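Putative alcohol dehydrogenase (Sinorhizobium meliloti, PDB 4J6F) probably acts as an NAD(P)-dependent, zinc-binding alcohol dehydrogenase of the medium-chain dehydrogenase/reductase family. Local coordinates at residues V37-H42 with V78-G83; F106-G111 with G157-Y162; V219-I224 with A244-I249; G231-A236 with G250-V255. All blocks are in the same frame, centred on the assembly; numbering follows the deposited sequence.

Interaction 1 of 4, residues V37-H42 with V78-G83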
loop_
_atom_site.group_PDB
_atom_site.type_symbol
_atom_site.label_atom_id
_atom_site.label_comp_id
_atom_site.label_asym_id
_atom_site.label_seq_id
_atom_site.Cartn_x
_atom_site.Cartn_y
_atom_site.Cartn_z
ATOM N N VAL A 37 25.204 5.114 29.140
ATOM C CA VAL A 37 23.831 5.314 29.562
ATOM C C VAL A 37 23.094 4.019 29.287
ATOM O O VAL A 37 23.034 3.565 28.147
ATOM C CB VAL A 37 23.182 6.507 28.852
ATOM C CG1 VAL A 37 21.678 6.506 29.077
ATOM C CG2 VAL A 37 23.813 7.809 29.335
ATOM N N LEU A 38 22.568 3.427 30.356
ATOM C CA LEU A 38 21.913 2.123 30.317
ATOM C C LEU A 38 20.399 2.242 30.351
ATOM O O LEU A 38 19.842 2.957 31.198
ATOM C CB LEU A 38 22.354 1.267 31.510
ATOM C CG LEU A 38 23.825 0.845 31.651
ATOM C CD1 LEU A 38 24.010 0.038 32.925
ATOM C CD2 LEU A 38 24.286 0.043 30.436
ATOM N N LEU A 39 19.741 1.536 29.431
ATOM C CA LEU A 39 18.304 1.333 29.490
ATOM C C LEU A 39 18.023 0.069 30.305
ATOM O O LEU A 39 18.491 -1.009 29.956
ATOM C CB LEU A 39 17.737 1.199 28.088
ATOM C CG LEU A 39 16.254 0.856 27.996
ATOM C CD1 LEU A 39 15.431 2.054 28.428
ATOM C CD2 LEU A 39 15.888 0.447 26.578
ATOM N N THR A 40 17.246 0.211 31.378
ATOM C CA THR A 40 17.107 -0.832 32.402
ATOM C C THR A 40 15.738 -1.513 32.433
ATOM O O THR A 40 15.521 -2.440 33.209
ATOM C CB THR A 40 17.409 -0.266 33.803
ATOM O OG1 THR A 40 16.419 0.707 34.147
ATOM C CG2 THR A 40 18.776 0.398 33.834
ATOM N N GLY A 41 14.826 -1.058 31.585
ATOM C CA GLY A 41 13.490 -1.628 31.480
ATOM C C GLY A 41 12.662 -0.574 30.785
ATOM O O GLY A 41 13.164 0.533 30.549
ATOM N N HIS A 42 11.410 -0.896 30.447
ATOM C CA HIS A 42 10.508 0.087 29.825
ATOM C C HIS A 42 9.958 1.100 30.844
ATOM O O HIS A 42 9.849 0.800 32.041
ATOM C CB HIS A 42 9.364 -0.590 29.075
ATOM C CG HIS A 42 9.811 -1.438 27.926
ATOM N ND1 HIS A 42 10.306 -0.907 26.752
ATOM C CD2 HIS A 42 9.822 -2.783 27.762
ATOM C CE1 HIS A 42 10.615 -1.890 25.923
ATOM N NE2 HIS A 42 10.329 -3.037 26.511
ATOM N N VAL A 78 13.407 6.519 21.890
ATOM C CA VAL A 78 12.323 6.884 22.778
ATOM C C VAL A 78 11.274 5.786 22.771
ATOM O O VAL A 78 10.918 5.256 23.820
ATOM C CB VAL A 78 11.699 8.234 22.344
ATOM C CG1 VAL A 78 10.435 8.543 23.123
ATOM C CG2 VAL A 78 12.686 9.362 22.537
ATOM N N TRP A 79 10.796 5.426 21.588
ATOM C CA TRP A 79 9.760 4.403 21.497
ATOM C C TRP A 79 10.167 3.042 22.048
ATOM O O TRP A 79 9.349 2.374 22.679
ATOM C CB TRP A 79 9.205 4.293 20.079
ATOM C CG TRP A 79 8.395 5.504 19.689
ATOM C CD1 TRP A 79 7.558 6.263 20.504
ATOM C CD2 TRP A 79 8.322 6.090 18.398
ATOM N NE1 TRP A 79 6.989 7.290 19.779
ATOM C CE2 TRP A 79 7.437 7.201 18.483
ATOM C CE3 TRP A 79 8.914 5.790 17.175
ATOM C CZ2 TRP A 79 7.140 8.002 17.382
ATOM C CZ3 TRP A 79 8.618 6.593 16.071
ATOM C CH2 TRP A 79 7.735 7.684 16.183
ATOM N N VAL A 80 11.419 2.637 21.852
ATOM C CA VAL A 80 11.878 1.385 22.449
ATOM C C VAL A 80 11.816 1.490 23.974
ATOM O O VAL A 80 11.356 0.574 24.639
ATOM C CB VAL A 80 13.286 0.988 21.974
ATOM C CG1 VAL A 80 13.889 -0.088 22.858
ATOM C CG2 VAL A 80 13.242 0.509 20.536
ATOM N N ARG A 81 12.250 2.621 24.524
ATOM C CA ARG A 81 12.265 2.801 25.968
ATOM C C ARG A 81 10.852 2.777 26.512
ATOM O O ARG A 81 10.584 2.098 27.494
ATOM C CB ARG A 81 12.948 4.109 26.330
ATOM C CG ARG A 81 13.172 4.342 27.815
ATOM C CD ARG A 81 13.464 5.813 28.057
ATOM N NE ARG A 81 12.207 6.551 28.043
ATOM C CZ ARG A 81 12.022 7.747 27.491
ATOM N NH1 ARG A 81 13.017 8.380 26.895
ATOM N NH2 ARG A 81 10.823 8.313 27.541
ATOM N N GLU A 82 9.941 3.499 25.865
ATOM C CA GLU A 82 8.527 3.506 26.280
ATOM C C GLU A 82 7.806 2.181 26.015
ATOM O O GLU A 82 6.812 1.894 26.668
ATOM C CB GLU A 82 7.767 4.650 25.618
ATOM C CG GLU A 82 8.416 5.995 25.866
ATOM C CD GLU A 82 7.646 7.161 25.277
ATOM O OE1 GLU A 82 7.264 7.088 24.094
ATOM O OE2 GLU A 82 7.433 8.159 26.003
ATOM N N GLY A 83 8.311 1.374 25.076
ATOM C CA GLY A 83 7.630 0.152 24.651
ATOM C C GLY A 83 6.408 0.525 23.827
ATOM O O GLY A 83 5.372 -0.148 23.855
#
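His42 and Leu39 meet the last turn of helix 75-82 in two ways, one polar and one apolar. The polar part is built on His42 ND1, which donates to Arg81 O at 3.1 Å with an N-H...O angle of 144°. The carbonyl oxygen lies close to the imidazole plane, yet the nitrogen sits well above the carbonyl plane (66° out of it). A second approach of ND1 to Val80 O is weak in angle, and the position of that oxygen is doubtful. His42 CA also points a C-H at Arg81 O. These acceptors belong to the end of the helix, where a Schellman motif with Gly83 as its C-prime residue turns the chain away.

The apolar part lies beside it. With CG of Leu39 anti to the backbone N (chi1 175°), its CD1 reaches Arg81 CB and CG, the two side chains crossing at about a right angle. More loosely, Leu39 CD2 approaches Val80 CG1 at 4.3 Å. The polar end of Arg81 turns elsewhere, NE donating to Gly43 O.

Phe106 meets the His42 ring edge-to-face, strand 48-51 flanks strand 33-39, and helix 361-370 packs against Val78 and Arg81.

Interaction 2 of 4, residues F106-G111 with G157-Y162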
loop_
_atom_site.group_PDB
_atom_site.type_symbol
_atom_site.label_atom_id
_atom_site.label_comp_id
_atom_site.label_asym_id
_atom_site.label_seq_id
_atom_site.Cartn_x
_atom_site.Cartn_y
_atom_site.Cartn_z
ATOM N N PHE A 106 17.776 -6.325 29.014
ATOM C CA PHE A 106 18.178 -5.237 29.906
ATOM C C PHE A 106 19.319 -5.633 30.813
ATOM O O PHE A 106 19.340 -6.749 31.301
ATOM C CB PHE A 106 16.985 -4.734 30.709
ATOM C CG PHE A 106 15.843 -4.283 29.846
ATOM C CD1 PHE A 106 15.960 -3.138 29.057
ATOM C CD2 PHE A 106 14.658 -5.015 29.796
ATOM C CE1 PHE A 106 14.909 -2.720 28.249
ATOM C CE2 PHE A 106 13.604 -4.602 28.987
ATOM C CZ PHE A 106 13.728 -3.450 28.214
ATOM N N PRO A 107 20.287 -4.722 31.034
ATOM C CA PRO A 107 20.382 -3.354 30.504
ATOM C C PRO A 107 20.841 -3.308 29.049
ATOM O O PRO A 107 21.527 -4.212 28.602
ATOM C CB PRO A 107 21.438 -2.710 31.403
ATOM C CG PRO A 107 22.321 -3.838 31.775
ATOM C CD PRO A 107 21.436 -5.046 31.900
ATOM N N ARG A 108 20.461 -2.259 28.332
ATOM C CA ARG A 108 20.851 -2.093 26.930
ATOM C C ARG A 108 21.394 -0.698 26.706
ATOM O O ARG A 108 20.787 0.279 27.123
ATOM C CB ARG A 108 19.656 -2.352 25.989
ATOM C CG ARG A 108 19.772 -1.746 24.590
ATOM C CD ARG A 108 20.692 -2.525 23.645
ATOM N NE ARG A 108 20.179 -3.864 23.372
ATOM C CZ ARG A 108 20.707 -4.988 23.851
ATOM N NH1 ARG A 108 20.153 -6.159 23.556
ATOM N NH2 ARG A 108 21.794 -4.944 24.609
ATOM N N ILE A 109 22.545 -0.610 26.062
ATOM C CA ILE A 109 23.020 0.673 25.598
ATOM C C ILE A 109 22.351 0.948 24.255
ATOM O O ILE A 109 22.551 0.201 23.290
ATOM C CB ILE A 109 24.553 0.684 25.409
ATOM C CG1 ILE A 109 25.251 0.411 26.741
ATOM C CG2 ILE A 109 25.005 2.018 24.803
ATOM C CD1 ILE A 109 26.672 -0.087 26.614
ATOM N N GLN A 110 21.566 2.016 24.191
ATOM C CA GLN A 110 20.934 2.426 22.930
ATOM C C GLN A 110 21.900 3.286 22.064
ATOM O O GLN A 110 23.091 3.434 22.389
ATOM C CB GLN A 110 19.620 3.173 23.214
ATOM C CG GLN A 110 18.692 2.465 24.192
ATOM C CD GLN A 110 17.348 3.141 24.324
ATOM O OE1 GLN A 110 17.085 3.811 25.322
ATOM N NE2 GLN A 110 16.482 2.977 23.312
ATOM N N GLY A 111 21.388 3.852 20.972
ATOM C CA GLY A 111 22.183 4.730 20.123
ATOM C C GLY A 111 22.483 4.039 18.818
ATOM O O GLY A 111 23.134 2.995 18.802
ATOM N N GLY A 157 19.045 -4.873 19.326
ATOM C CA GLY A 157 19.414 -6.283 19.491
ATOM C C GLY A 157 20.773 -6.535 20.120
ATOM O O GLY A 157 21.131 -7.674 20.398
ATOM N N ARG A 158 21.505 -5.456 20.385
ATOM C CA ARG A 158 22.933 -5.485 20.675
ATOM C C ARG A 158 23.274 -4.062 21.128
ATOM O O ARG A 158 22.610 -3.107 20.718
ATOM C CB ARG A 158 23.632 -5.797 19.362
ATOM C CG ARG A 158 25.065 -6.229 19.409
ATOM C CD ARG A 158 25.641 -5.978 18.023
ATOM N NE ARG A 158 26.610 -6.986 17.573
ATOM C CZ ARG A 158 27.864 -7.094 18.012
ATOM N NH1 ARG A 158 28.641 -8.028 17.510
ATOM N NH2 ARG A 158 28.359 -6.284 18.947
ATOM N N ASP A 159 24.293 -3.897 21.966
ATOM C CA ASP A 159 24.615 -2.571 22.501
ATOM C C ASP A 159 25.047 -1.549 21.448
ATOM O O ASP A 159 25.771 -1.887 20.532
ATOM C CB ASP A 159 25.654 -2.690 23.599
ATOM C CG ASP A 159 25.057 -3.173 24.911
ATOM O OD1 ASP A 159 23.864 -2.886 25.194
ATOM O OD2 ASP A 159 25.792 -3.838 25.670
ATOM N N GLY A 160 24.592 -0.301 21.594
ATOM C CA GLY A 160 24.842 0.779 20.618
ATOM C C GLY A 160 25.805 1.858 21.079
ATOM O O GLY A 160 26.716 1.590 21.847
ATOM N N GLY A 161 25.605 3.088 20.621
ATOM C CA GLY A 161 26.605 4.142 20.807
ATOM C C GLY A 161 26.514 5.108 21.985
ATOM O O GLY A 161 27.328 6.030 22.090
ATOM N N TYR A 162 25.554 4.929 22.876
ATOM C CA TYR A 162 25.515 5.776 24.057
ATOM C C TYR A 162 26.422 5.212 25.137
ATOM O O TYR A 162 25.996 4.908 26.236
ATOM C CB TYR A 162 24.093 5.914 24.569
ATOM C CG TYR A 162 23.187 6.624 23.607
ATOM C CD1 TYR A 162 23.671 7.617 22.786
ATOM C CD2 TYR A 162 21.850 6.299 23.519
ATOM C CE1 TYR A 162 22.849 8.265 21.899
ATOM C CE2 TYR A 162 21.024 6.941 22.633
ATOM C CZ TYR A 162 21.531 7.923 21.829
ATOM O OH TYR A 162 20.711 8.572 20.960
#
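The backbones of Ile109 to Gly111 and Gly160 to Tyr162 are stitched together while their segments run 71° apart end to end. Both belong to loops of the GroES-like domain characteristic of medium-chain dehydrogenases, one leading into strand 113-121 and the other into strand 165-169. Three backbone bonds make the seam: Gly160 N to Ile109 O (2.7 Å), Tyr162 N to Gln110 O (2.9 Å) and Gly161 N to Gly111 O (3.1 Å).

Among the side chains, Tyr162 lays one ring face over Gly111 CA, a CH-pi contact of 3.6 Å to the ring centroid; its OH bonds to Asp77 OD2. Ile109 CG2 touches Tyr162 CB at 4.0 Å. Arg108, bent at chi2 and chi3, brings its guanidinium back so that Arg158 N lies over one face, while NE donates to His156 O. The guanidinium plane is turned 76° from the Asp159 carboxylate, with which NH2 forms a salt bridge. Asp159 OD1 is gripped twice, by Arg108 NH2 at 3.0 Å and by Ile109 N at 2.8 Å, from opposite faces of the carboxylate plane.

Interaction 3 of 4, residues V219-I224 with A244-I249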
loop_
_atom_site.group_PDB
_atom_site.type_symbol
_atom_site.label_atom_id
_atom_site.label_comp_id
_atom_site.label_asym_id
_atom_site.label_seq_id
_atom_site.Cartn_x
_atom_site.Cartn_y
_atom_site.Cartn_z
ATOM N N VAL A 219 13.706 12.046 9.970
ATOM C CA VAL A 219 13.394 11.423 8.696
ATOM C C VAL A 219 12.846 12.437 7.693
ATOM O O VAL A 219 13.234 12.421 6.524
ATOM C CB VAL A 219 12.415 10.253 8.890
ATOM C CG1 VAL A 219 12.175 9.558 7.561
ATOM C CG2 VAL A 219 12.958 9.276 9.927
ATOM N N GLY A 220 11.967 13.324 8.165
ATOM C CA GLY A 220 11.365 14.371 7.339
ATOM C C GLY A 220 12.422 15.127 6.583
ATOM O O GLY A 220 12.427 15.149 5.354
ATOM N N SER A 221 13.349 15.712 7.333
ATOM C CA SER A 221 14.431 16.502 6.766
ATOM C C SER A 221 15.231 15.693 5.781
ATOM O O SER A 221 15.612 16.201 4.730
ATOM C CB SER A 221 15.350 16.998 7.869
ATOM O OG SER A 221 14.659 17.938 8.663
ATOM N N ALA A 222 15.477 14.432 6.119
ATOM C CA ALA A 222 16.322 13.600 5.299
ATOM C C ALA A 222 15.641 13.411 3.970
ATOM O O ALA A 222 16.259 13.557 2.917
ATOM C CB ALA A 222 16.569 12.261 5.971
ATOM N N ILE A 223 14.352 13.115 4.018
ATOM C CA ILE A 223 13.619 12.878 2.804
ATOM C C ILE A 223 13.659 14.089 1.892
ATOM O O ILE A 223 13.790 13.933 0.680
ATOM C CB ILE A 223 12.194 12.416 3.086
ATOM C CG1 ILE A 223 12.223 10.922 3.316
ATOM C CG2 ILE A 223 11.287 12.708 1.901
ATOM C CD1 ILE A 223 11.022 10.430 4.048
ATOM N N ILE A 224 13.575 15.285 2.468
ATOM C CA ILE A 224 13.701 16.511 1.684
ATOM C C ILE A 224 15.038 16.559 0.930
ATOM O O ILE A 224 15.075 16.836 -0.275
ATOM C CB ILE A 224 13.487 17.764 2.558
ATOM C CG1 ILE A 224 12.053 17.754 3.090
ATOM C CG2 ILE A 224 13.788 19.053 1.780
ATOM C CD1 ILE A 224 11.758 18.832 4.105
ATOM N N ALA A 244 11.430 28.757 6.973
ATOM C CA ALA A 244 12.682 29.210 6.383
ATOM C C ALA A 244 13.750 28.135 6.495
ATOM O O ALA A 244 14.582 27.998 5.600
ATOM C CB ALA A 244 13.143 30.513 7.007
ATOM N N ALA A 245 13.706 27.355 7.571
ATOM C CA ALA A 245 14.632 26.235 7.729
ATOM C C ALA A 245 14.415 25.160 6.666
ATOM O O ALA A 245 15.380 24.542 6.203
ATOM C CB ALA A 245 14.523 25.632 9.117
HETATM N N MSE A 246 13.159 24.941 6.280
HETATM C CA MSE A 246 12.849 23.908 5.294
HETATM C C MSE A 246 13.320 24.357 3.947
HETATM O O MSE A 246 13.916 23.570 3.210
HETATM C CB MSE A 246 11.368 23.554 5.276
HETATM C CG MSE A 246 10.870 22.966 6.592
HETATM SE SE MSE A 246 11.796 21.288 7.078
HETATM C CE MSE A 246 13.353 21.966 8.078
ATOM N N LEU A 247 13.081 25.628 3.614
ATOM C CA LEU A 247 13.643 26.210 2.398
ATOM C C LEU A 247 15.174 26.042 2.349
ATOM O O LEU A 247 15.757 25.744 1.298
ATOM C CB LEU A 247 13.244 27.683 2.265
ATOM C CG LEU A 247 11.765 27.982 1.978
ATOM C CD1 LEU A 247 11.487 29.477 1.968
ATOM C CD2 LEU A 247 11.269 27.340 0.682
ATOM N N ASP A 248 15.813 26.195 3.499
ATOM C CA ASP A 248 17.265 26.115 3.567
ATOM C C ASP A 248 17.816 24.736 3.225
ATOM O O ASP A 248 18.924 24.621 2.725
ATOM C CB ASP A 248 17.763 26.536 4.947
ATOM C CG ASP A 248 19.078 27.279 4.889
ATOM O OD1 ASP A 248 19.787 27.171 3.870
ATOM O OD2 ASP A 248 19.395 27.988 5.865
ATOM N N ILE A 249 17.052 23.690 3.499
ATOM C CA ILE A 249 17.537 22.347 3.207
ATOM C C ILE A 249 17.047 21.799 1.869
ATOM O O ILE A 249 17.330 20.650 1.547
ATOM C CB ILE A 249 17.262 21.356 4.359
ATOM C CG1 ILE A 249 15.763 21.141 4.550
ATOM C CG2 ILE A 249 17.908 21.855 5.644
ATOM C CD1 ILE A 249 15.420 19.997 5.475
#
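Ser221, Ile224, Met246 and Ile249 carry this contact without any flat group, so it has no faces or edges to assign: methyl, methylene and selenium atoms do most of the touching. It joins helices 218-229 and 243-248, which lie on the same side of the parallel sheet in the Rossmann-type nucleotide-binding domain. All four residues are buried, and the interface is small, 197 Å² summed over both sides.

Ile224 and Ile249 carry most of the packing. Ile224 CD1 meets SE of Met246, a selenomethionine, at 3.9 Å, the two side chains crossing at about a right angle. The other branch, CG2, rests against Ile249 CG1 at 4.0 Å and also approaches the carbonyl oxygen of Ile249. Met246 reaches Ile224 because its chain bends at both chi2 and chi3, which brings the selenium inward. In Ile249, CG1 stands between the backbone N and the carbonyl carbon (chi1 65°), and this aims CD1 across at helix 218-229.

Beneath the helices, Ile224 and Met246 both touch Ala236 of strand 233-238. The hydroxyl of Ser221 hydrogen-bonds to Ala215 O and Gly217 O, in the turn just before helix 218-229. Ile249 CD1 rests on Ser221, 3.8 Å from its CB and about as near its OG.

Interaction 4 of 4, residues G231-A236 with G250-V255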
loop_
_atom_site.group_PDB
_atom_site.type_symbol
_atom_site.label_atom_id
_atom_site.label_comp_id
_atom_site.label_asym_id
_atom_site.label_seq_id
_atom_site.Cartn_x
_atom_site.Cartn_y
_atom_site.Cartn_z
ATOM N N GLY A 231 16.619 14.028 -7.877
ATOM C CA GLY A 231 15.996 14.878 -8.895
ATOM C C GLY A 231 14.517 15.156 -8.692
ATOM O O GLY A 231 13.849 15.687 -9.581
ATOM N N ALA A 232 13.999 14.800 -7.523
ATOM C CA ALA A 232 12.591 15.008 -7.212
ATOM C C ALA A 232 12.343 16.359 -6.555
ATOM O O ALA A 232 13.272 17.019 -6.088
ATOM C CB ALA A 232 12.084 13.887 -6.322
ATOM N N VAL A 233 11.073 16.750 -6.514
ATOM C CA VAL A 233 10.661 18.032 -5.950
ATOM C C VAL A 233 9.901 17.821 -4.626
ATOM O O VAL A 233 8.772 17.314 -4.624
ATOM C CB VAL A 233 9.810 18.850 -6.968
ATOM C CG1 VAL A 233 9.644 20.289 -6.507
ATOM C CG2 VAL A 233 10.447 18.836 -8.355
ATOM N N PRO A 234 10.527 18.190 -3.492
ATOM C CA PRO A 234 9.874 18.081 -2.186
ATOM C C PRO A 234 9.117 19.339 -1.797
ATOM O O PRO A 234 9.569 20.457 -2.075
ATOM C CB PRO A 234 11.049 17.882 -1.226
ATOM C CG PRO A 234 12.203 18.558 -1.892
ATOM C CD PRO A 234 11.924 18.638 -3.371
ATOM N N ILE A 235 7.968 19.139 -1.159
ATOM C CA ILE A 235 7.193 20.223 -0.562
ATOM C C ILE A 235 6.986 19.879 0.901
ATOM O O ILE A 235 6.346 18.873 1.228
ATOM C CB ILE A 235 5.822 20.412 -1.250
ATOM C CG1 ILE A 235 6.008 20.931 -2.668
ATOM C CG2 ILE A 235 4.949 21.389 -0.475
ATOM C CD1 ILE A 235 4.736 20.897 -3.470
ATOM N N ALA A 236 7.527 20.711 1.779
ATOM C CA ALA A 236 7.531 20.422 3.202
ATOM C C ALA A 236 6.223 20.851 3.837
ATOM O O ALA A 236 5.678 21.895 3.480
ATOM C CB ALA A 236 8.701 21.125 3.865
ATOM N N GLY A 250 16.331 22.624 1.092
ATOM C CA GLY A 250 16.004 22.311 -0.308
ATOM C C GLY A 250 14.539 22.117 -0.671
ATOM O O GLY A 250 14.236 21.711 -1.792
ATOM N N ALA A 251 13.619 22.404 0.255
ATOM C CA ALA A 251 12.185 22.286 -0.043
ATOM C C ALA A 251 11.811 23.279 -1.127
ATOM O O ALA A 251 12.314 24.400 -1.147
ATOM C CB ALA A 251 11.339 22.527 1.196
ATOM N N GLN A 252 10.928 22.867 -2.024
ATOM C CA GLN A 252 10.464 23.735 -3.094
ATOM C C GLN A 252 9.542 24.809 -2.539
ATOM O O GLN A 252 9.705 25.979 -2.814
ATOM C CB GLN A 252 9.750 22.914 -4.178
ATOM C CG GLN A 252 9.183 23.719 -5.341
ATOM C CD GLN A 252 10.228 24.562 -6.057
ATOM O OE1 GLN A 252 11.423 24.239 -6.079
ATOM N NE2 GLN A 252 9.775 25.655 -6.652
ATOM N N ALA A 253 8.560 24.390 -1.766
ATOM C CA ALA A 253 7.670 25.305 -1.086
ATOM C C ALA A 253 7.334 24.685 0.252
ATOM O O ALA A 253 7.478 23.465 0.453
ATOM C CB ALA A 253 6.410 25.526 -1.898
ATOM N N VAL A 254 6.901 25.536 1.172
ATOM C CA VAL A 254 6.541 25.100 2.508
ATOM C C VAL A 254 5.078 25.432 2.787
ATOM O O VAL A 254 4.569 26.464 2.381
ATOM C CB VAL A 254 7.471 25.726 3.569
ATOM C CG1 VAL A 254 7.212 25.128 4.941
ATOM C CG2 VAL A 254 8.925 25.512 3.190
ATOM N N VAL A 255 4.413 24.513 3.461
ATOM C CA VAL A 255 3.050 24.675 3.910
ATOM C C VAL A 255 3.106 24.588 5.442
ATOM O O VAL A 255 3.639 23.627 6.000
ATOM C CB VAL A 255 2.148 23.563 3.322
ATOM C CG1 VAL A 255 0.811 23.517 4.033
ATOM C CG2 VAL A 255 1.948 23.747 1.825
#
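Ala236 and Val254 are paired in parallel where strand 233-238 adjoins strand 253-256, the two strands of a beta-alpha-beta unit connected through helix 243-248. The short strand axes approach to 4.9 Å, with 29° between their directions. Ala236 uses both its backbone polar groups on the residues that flank Val254: its N donates to Ala253 O at 3.1 Å, and its O accepts from Val255 N at 2.9 Å. Earlier in the pairing, Gln252 N donates to Pro234 O at 2.8 Å.

In the Rossmann-type six-stranded parallel sheet, strand 253-256 is one of the two edge strands within this chain and 233-238 its inner neighbour. One face of the pair carries Ala236 and Val254, which helix 243-248 covers through Met246; the other carries Ile235 and Ala253, near helix 262-270. Ala236 CB meets Ala251 CB at 4.0 Å, and the Pro234 ring lies with CG near Gly250 O.

Gln252 has CG anti to its backbone N (chi1 178°). Its CB lies 3.5 Å from Val233 CG1, and the chi1 torsion lays CG alongside the same methyl. The chain then bends at chi2 and leads away from strand 233-238, and OE1 accepts from Arg228 NH2. Arg228 NE donates to Gly250 O.

How the interactions relate
From the N terminus, interaction 1 closes a loop of 35 intervening residues between strand 33-39 and helix 75-82. Interaction 2 follows in series, bringing together loops with 45 residues between them. Their centres are 10 Å apart, and strand 33-39 bridges them: Leu39 N to Arg108 O (2.8 Å) and Val37 N to Tyr162 O (3.0 Å) are probable hydrogen bonds. On the opposite side of the chain's centre, interaction 3 closes 19 intervening residues and interaction 4 closes 13; they cross, their segments alternating. There the helix pair packs on the sheet whose edge the strand pair forms, and Met246 O to Ala251 N (3.2 Å) probably links them. Neither touches interactions 1 and 2.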